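Local coordinates for SAP-like pentraxin (Limulus polyphemus, PDB 3FLP), which is an invertebrate pentraxin that assembles into doubly stacked heptameric rings, binds two calcium ions per subunit and probably acts as a calcium-dependent lectin, at residues G72-G77 and V115-S120; M66-D71 and I92-G97. One frame throughout, in Å; residues are numbered along the deposited sequence.

Interaction 1 of 2, residues G72-G77 and V115-S120; sequences GTLNLG and VYANGS
The ring of Tyr116, the one aromatic group of the two segments, takes no part in the contact, which Tyr116 makes through its backbone, Leu76 CD1 lying 4.0 Å from Tyr116 O. The side chain of Tyr116 leaves the backbone on the far side from strand 73-77; its ring packs against Val105, and its hydroxyl is hydrogen-bonded to Thr175. The rest of the contact is aliphatic. Leu76 carries its CG beside the backbone N (chi1 -61°), and its branch reaches across to Val115, bringing Leu76 CD1 within 3.7 Å of Val115 CB. Nearer the backbone, Leu76 CB lies 4.0 Å from Val115 CG1, and the two side chains slide past each other in opposite directions. Further along, Leu74 CD2 touches Ala117 CB at 4.3 Å, a looser fit. Past Ala117 a type I' turn, Ala117 to Ser120, joins strands 112-117 and 120-125 in a tight beta hairpin. The axes of segments 73-77 and 115-117 approach to 8.4 Å, their directions 147° apart, in the face-to-face packing of the flattened jelly-roll sandwich of pentraxins. Strand 73-80 lies between strands 86-90 and 60-68, whose Cys90 and Met66 both touch Leu76; from the opposing sheet, His104 of strand 100-107 touches both Leu76 and Val115.

Interaction 2 of 2, residues M66-D71 and I92-G97; sequences MYVKSD and IEIELG
Val68 and Ile94 bring their backbones to 6.9 Å between CA atoms, and the spacing widens to 7.8 Å between the CA atoms of Asp71 and Glu93. The two branched side chains cross obliquely: Val68 CG2 lies 3.9 Å from Ile94 CG2 and Val68 CG1 4.2 Å from Ile94 CB. With Val68 CG1 opposite the backbone N (chi1 -177°), both methyl branches take part, CG2 making the closer approach. Ile94 also packs on Leu74 and Pro42. Strand 60-68 and the following strand 73-80 form a hairpin of one sheet of the pentraxin sandwich, and residues 92-97 belong to the loop that carries the chain from strand 86-90 over to strand 100-107 of the other sheet. At the exposed end, the extended side chain of Glu93 places OE2 3.3 Å from Asp71 O; both are acceptors, so no bond forms. Asp71 OD1 accepts the backbone N-H of Thr73 within the hairpin turn. Lys69 NZ comes to the edge of the Tyr67 ring, in its plane, and donates to Tyr67 OH at 3.1 Å. On the loop, Glu95 forms a salt bridge with Arg112 of a neighbouring subunit, and Gly97 O accepts a hydrogen bond from Gln33 of that subunit.

In the fold
Interaction 1 lies in the buried interior between the two sheets and is almost wholly aliphatic; interaction 2 lies about 9 Å away between centres, further from the centre of the chain, where one apolar pair gives way to exposed carboxylates. Both draw on the same sheet, since strands 60-68 and 73-80 are neighbours in it, linked by a probable backbone hydrogen bond from Asn75 N to Tyr67 O. Gly72 O also probably accepts the backbone N-H of Ile94, tying the loop to the start of strand 73-80. Interaction 1 thus joins sheet to sheet, whereas interaction 2 joins a hairpin to a connecting loop that also meets another subunit.

Interaction 1 of 2, residues G72-G77 and V115-S120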
loop_
_atom_site.group_PDB
_atom_site.type_symbol
_atom_site.label_atom_id
_atom_site.label_comp_id
_atom_site.label_asym_id
_atom_site.label_seq_id
_atom_site.Cartn_x
_atom_site.Cartn_y
_atom_site.Cartn_z
ATOM N N GLY A 72 -38.597 25.280 -28.828
ATOM C CA GLY A 72 -37.869 24.212 -28.161
ATOM C C GLY A 72 -37.221 24.605 -26.839
ATOM O O GLY A 72 -36.582 23.783 -26.185
ATOM N N THR A 73 -37.391 25.862 -26.443
ATOM C CA THR A 73 -36.823 26.381 -25.199
ATOM C C THR A 73 -37.515 25.842 -23.951
ATOM O O THR A 73 -38.745 25.769 -23.890
ATOM C CB THR A 73 -36.908 27.926 -25.177
ATOM O OG1 THR A 73 -36.003 28.461 -26.146
ATOM C CG2 THR A 73 -36.553 28.475 -23.815
ATOM N N LEU A 74 -36.720 25.476 -22.951
ATOM C CA LEU A 74 -37.262 24.959 -21.700
ATOM C C LEU A 74 -37.734 26.082 -20.785
ATOM O O LEU A 74 -37.038 27.075 -20.599
ATOM C CB LEU A 74 -36.213 24.137 -20.952
ATOM C CG LEU A 74 -36.639 23.630 -19.567
ATOM C CD1 LEU A 74 -37.795 22.641 -19.695
ATOM C CD2 LEU A 74 -35.457 22.978 -18.876
ATOM N N ASN A 75 -38.925 25.918 -20.224
ATOM C CA ASN A 75 -39.476 26.889 -19.292
ATOM C C ASN A 75 -39.795 26.166 -17.985
ATOM O O ASN A 75 -40.533 25.180 -17.969
ATOM C CB ASN A 75 -40.736 27.535 -19.868
ATOM C CG ASN A 75 -40.480 28.932 -20.390
ATOM O OD1 ASN A 75 -39.606 29.149 -21.236
ATOM N ND2 ASN A 75 -41.248 29.894 -19.890
ATOM N N LEU A 76 -39.221 26.648 -16.889
ATOM C CA LEU A 76 -39.444 26.028 -15.592
ATOM C C LEU A 76 -40.299 26.935 -14.727
ATOM O O LEU A 76 -40.008 28.122 -14.568
ATOM C CB LEU A 76 -38.105 25.737 -14.903
ATOM C CG LEU A 76 -37.184 24.770 -15.658
ATOM C CD1 LEU A 76 -35.822 24.717 -14.981
ATOM C CD2 LEU A 76 -37.830 23.379 -15.710
ATOM N N GLY A 77 -41.361 26.366 -14.170
ATOM C CA GLY A 77 -42.251 27.146 -13.344
ATOM C C GLY A 77 -42.316 26.725 -11.894
ATOM O O GLY A 77 -42.008 25.586 -11.533
ATOM N N VAL A 115 -33.927 28.774 -10.888
ATOM C CA VAL A 115 -34.010 27.454 -11.497
ATOM C C VAL A 115 -32.729 27.154 -12.256
ATOM O O VAL A 115 -32.028 28.066 -12.713
ATOM C CB VAL A 115 -35.224 27.328 -12.455
ATOM C CG1 VAL A 115 -36.507 27.602 -11.692
ATOM C CG2 VAL A 115 -35.076 28.281 -13.633
ATOM N N TYR A 116 -32.427 25.867 -12.378
ATOM C CA TYR A 116 -31.224 25.421 -13.047
ATOM C C TYR A 116 -31.486 24.267 -14.004
ATOM O O TYR A 116 -32.293 23.380 -13.720
ATOM C CB TYR A 116 -30.201 24.981 -12.005
ATOM C CG TYR A 116 -29.824 26.064 -11.018
ATOM C CD1 TYR A 116 -30.684 26.430 -9.978
ATOM C CD2 TYR A 116 -28.616 26.741 -11.142
ATOM C CE1 TYR A 116 -30.338 27.448 -9.094
ATOM C CE2 TYR A 116 -28.265 27.747 -10.273
ATOM C CZ TYR A 116 -29.127 28.100 -9.251
ATOM O OH TYR A 116 -28.756 29.114 -8.407
ATOM N N ALA A 117 -30.793 24.281 -15.136
ATOM C CA ALA A 117 -30.920 23.228 -16.132
ATOM C C ALA A 117 -29.522 22.658 -16.340
ATOM O O ALA A 117 -28.585 23.395 -16.647
ATOM C CB ALA A 117 -31.466 23.801 -17.430
ATOM N N ASN A 118 -29.383 21.350 -16.151
ATOM C CA ASN A 118 -28.103 20.675 -16.301
ATOM C C ASN A 118 -26.994 21.313 -15.462
ATOM O O ASN A 118 -25.841 21.416 -15.896
ATOM C CB ASN A 118 -27.697 20.620 -17.782
ATOM C CG ASN A 118 -28.506 19.599 -18.563
ATOM O OD1 ASN A 118 -29.148 18.722 -17.975
ATOM N ND2 ASN A 118 -28.469 19.694 -19.890
ATOM N N GLY A 119 -27.355 21.742 -14.257
ATOM C CA GLY A 119 -26.379 22.337 -13.363
ATOM C C GLY A 119 -26.017 23.790 -13.605
ATOM O O GLY A 119 -25.165 24.333 -12.905
ATOM N N SER A 120 -26.646 24.431 -14.586
ATOM C CA SER A 120 -26.359 25.838 -14.869
ATOM C C SER A 120 -27.555 26.725 -14.557
ATOM O O SER A 120 -28.690 26.353 -14.818
ATOM C CB SER A 120 -25.972 26.032 -16.340
ATOM O OG SER A 120 -24.716 25.440 -16.623
#

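Interaction 2 of 2, residues M66-D71 and I92-G97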
loop_
_atom_site.group_PDB
_atom_site.type_symbol
_atom_site.label_atom_id
_atom_site.label_comp_id
_atom_site.label_asym_id
_atom_site.label_seq_id
_atom_site.Cartn_x
_atom_site.Cartn_y
_atom_site.Cartn_z
ATOM N N MET A 66 -43.129 22.462 -15.790
ATOM C CA MET A 66 -42.294 22.780 -16.935
ATOM C C MET A 66 -43.125 22.663 -18.191
ATOM O O MET A 66 -44.210 22.086 -18.183
ATOM C CB MET A 66 -41.125 21.793 -17.055
ATOM C CG MET A 66 -41.565 20.388 -17.506
ATOM S SD MET A 66 -40.227 19.346 -18.168
ATOM C CE MET A 66 -40.272 19.800 -19.908
ATOM N N TYR A 67 -42.601 23.229 -19.265
ATOM C CA TYR A 67 -43.214 23.123 -20.572
ATOM C C TYR A 67 -42.158 23.581 -21.555
ATOM O O TYR A 67 -41.187 24.231 -21.171
ATOM C CB TYR A 67 -44.519 23.928 -20.674
ATOM C CG TYR A 67 -44.401 25.427 -20.745
ATOM C CD1 TYR A 67 -44.161 26.071 -21.956
ATOM C CD2 TYR A 67 -44.603 26.207 -19.610
ATOM C CE1 TYR A 67 -44.137 27.455 -22.032
ATOM C CE2 TYR A 67 -44.578 27.589 -19.676
ATOM C CZ TYR A 67 -44.346 28.207 -20.886
ATOM O OH TYR A 67 -44.324 29.581 -20.943
ATOM N N VAL A 68 -42.321 23.190 -22.809
ATOM C CA VAL A 68 -41.371 23.544 -23.844
ATOM C C VAL A 68 -42.013 24.550 -24.781
ATOM O O VAL A 68 -43.109 24.313 -25.288
ATOM C CB VAL A 68 -40.963 22.284 -24.630
ATOM C CG1 VAL A 68 -39.914 22.628 -25.674
ATOM C CG2 VAL A 68 -40.442 21.232 -23.660
ATOM N N LYS A 69 -41.342 25.680 -24.994
ATOM C CA LYS A 69 -41.859 26.720 -25.884
ATOM C C LYS A 69 -41.826 26.222 -27.323
ATOM O O LYS A 69 -41.202 25.203 -27.630
ATOM C CB LYS A 69 -41.011 27.998 -25.818
ATOM C CG LYS A 69 -40.778 28.582 -24.435
ATOM C CD LYS A 69 -42.058 29.062 -23.785
ATOM C CE LYS A 69 -42.621 30.323 -24.441
ATOM N NZ LYS A 69 -43.903 30.734 -23.771
ATOM N N SER A 70 -42.482 26.968 -28.202
ATOM C CA SER A 70 -42.542 26.642 -29.625
ATOM C C SER A 70 -41.156 26.452 -30.251
ATOM O O SER A 70 -40.970 25.585 -31.104
ATOM C CB SER A 70 -43.293 27.756 -30.366
ATOM O OG SER A 70 -43.436 27.454 -31.743
ATOM N N ASP A 71 -40.190 27.257 -29.820
ATOM C CA ASP A 71 -38.831 27.172 -30.353
ATOM C C ASP A 71 -37.981 26.081 -29.694
ATOM O O ASP A 71 -36.787 25.974 -29.970
ATOM C CB ASP A 71 -38.125 28.531 -30.224
ATOM C CG ASP A 71 -37.991 28.994 -28.782
ATOM O OD1 ASP A 71 -38.500 28.297 -27.879
ATOM O OD2 ASP A 71 -37.375 30.059 -28.548
ATOM N N ILE A 92 -31.705 26.394 -23.260
ATOM C CA ILE A 92 -31.392 25.046 -23.705
ATOM C C ILE A 92 -32.559 24.477 -24.497
ATOM O O ILE A 92 -33.713 24.592 -24.086
ATOM C CB ILE A 92 -31.059 24.106 -22.507
ATOM C CG1 ILE A 92 -30.648 22.724 -23.025
ATOM C CG2 ILE A 92 -32.253 23.977 -21.580
ATOM C CD1 ILE A 92 -30.132 21.786 -21.940
ATOM N N GLU A 93 -32.259 23.889 -25.649
ATOM C CA GLU A 93 -33.300 23.309 -26.476
ATOM C C GLU A 93 -33.637 21.919 -25.962
ATOM O O GLU A 93 -32.755 21.084 -25.784
ATOM C CB GLU A 93 -32.859 23.238 -27.937
ATOM C CG GLU A 93 -33.913 22.615 -28.833
ATOM C CD GLU A 93 -33.782 23.036 -30.280
ATOM O OE1 GLU A 93 -32.661 22.963 -30.827
ATOM O OE2 GLU A 93 -34.808 23.433 -30.873
ATOM N N ILE A 94 -34.920 21.681 -25.717
ATOM C CA ILE A 94 -35.369 20.401 -25.205
ATOM C C ILE A 94 -35.772 19.422 -26.299
ATOM O O ILE A 94 -36.540 19.753 -27.199
ATOM C CB ILE A 94 -36.589 20.563 -24.246
ATOM C CG1 ILE A 94 -36.175 21.317 -22.978
ATOM C CG2 ILE A 94 -37.167 19.188 -23.895
ATOM C CD1 ILE A 94 -35.164 20.571 -22.106
ATOM N N GLU A 95 -35.236 18.213 -26.211
ATOM C CA GLU A 95 -35.585 17.156 -27.145
ATOM C C GLU A 95 -36.352 16.154 -26.301
ATOM O O GLU A 95 -35.780 15.539 -25.396
ATOM C CB GLU A 95 -34.335 16.490 -27.724
ATOM C CG GLU A 95 -33.516 17.382 -28.647
ATOM C CD GLU A 95 -34.365 18.039 -29.727
ATOM O OE1 GLU A 95 -35.185 17.334 -30.364
ATOM O OE2 GLU A 95 -34.204 19.264 -29.939
ATOM N N LEU A 96 -37.648 16.010 -26.571
ATOM C CA LEU A 96 -38.460 15.066 -25.811
ATOM C C LEU A 96 -37.805 13.694 -25.909
ATOM O O LEU A 96 -37.340 13.295 -26.980
ATOM C CB LEU A 96 -39.889 15.012 -26.359
ATOM C CG LEU A 96 -40.696 16.315 -26.299
ATOM C CD1 LEU A 96 -42.080 16.101 -26.914
ATOM C CD2 LEU A 96 -40.827 16.778 -24.851
ATOM N N GLY A 97 -37.748 12.983 -24.789
ATOM C CA GLY A 97 -37.125 11.674 -24.793
ATOM C C GLY A 97 -35.677 11.690 -24.323
ATOM O O GLY A 97 -35.078 10.629 -24.153
#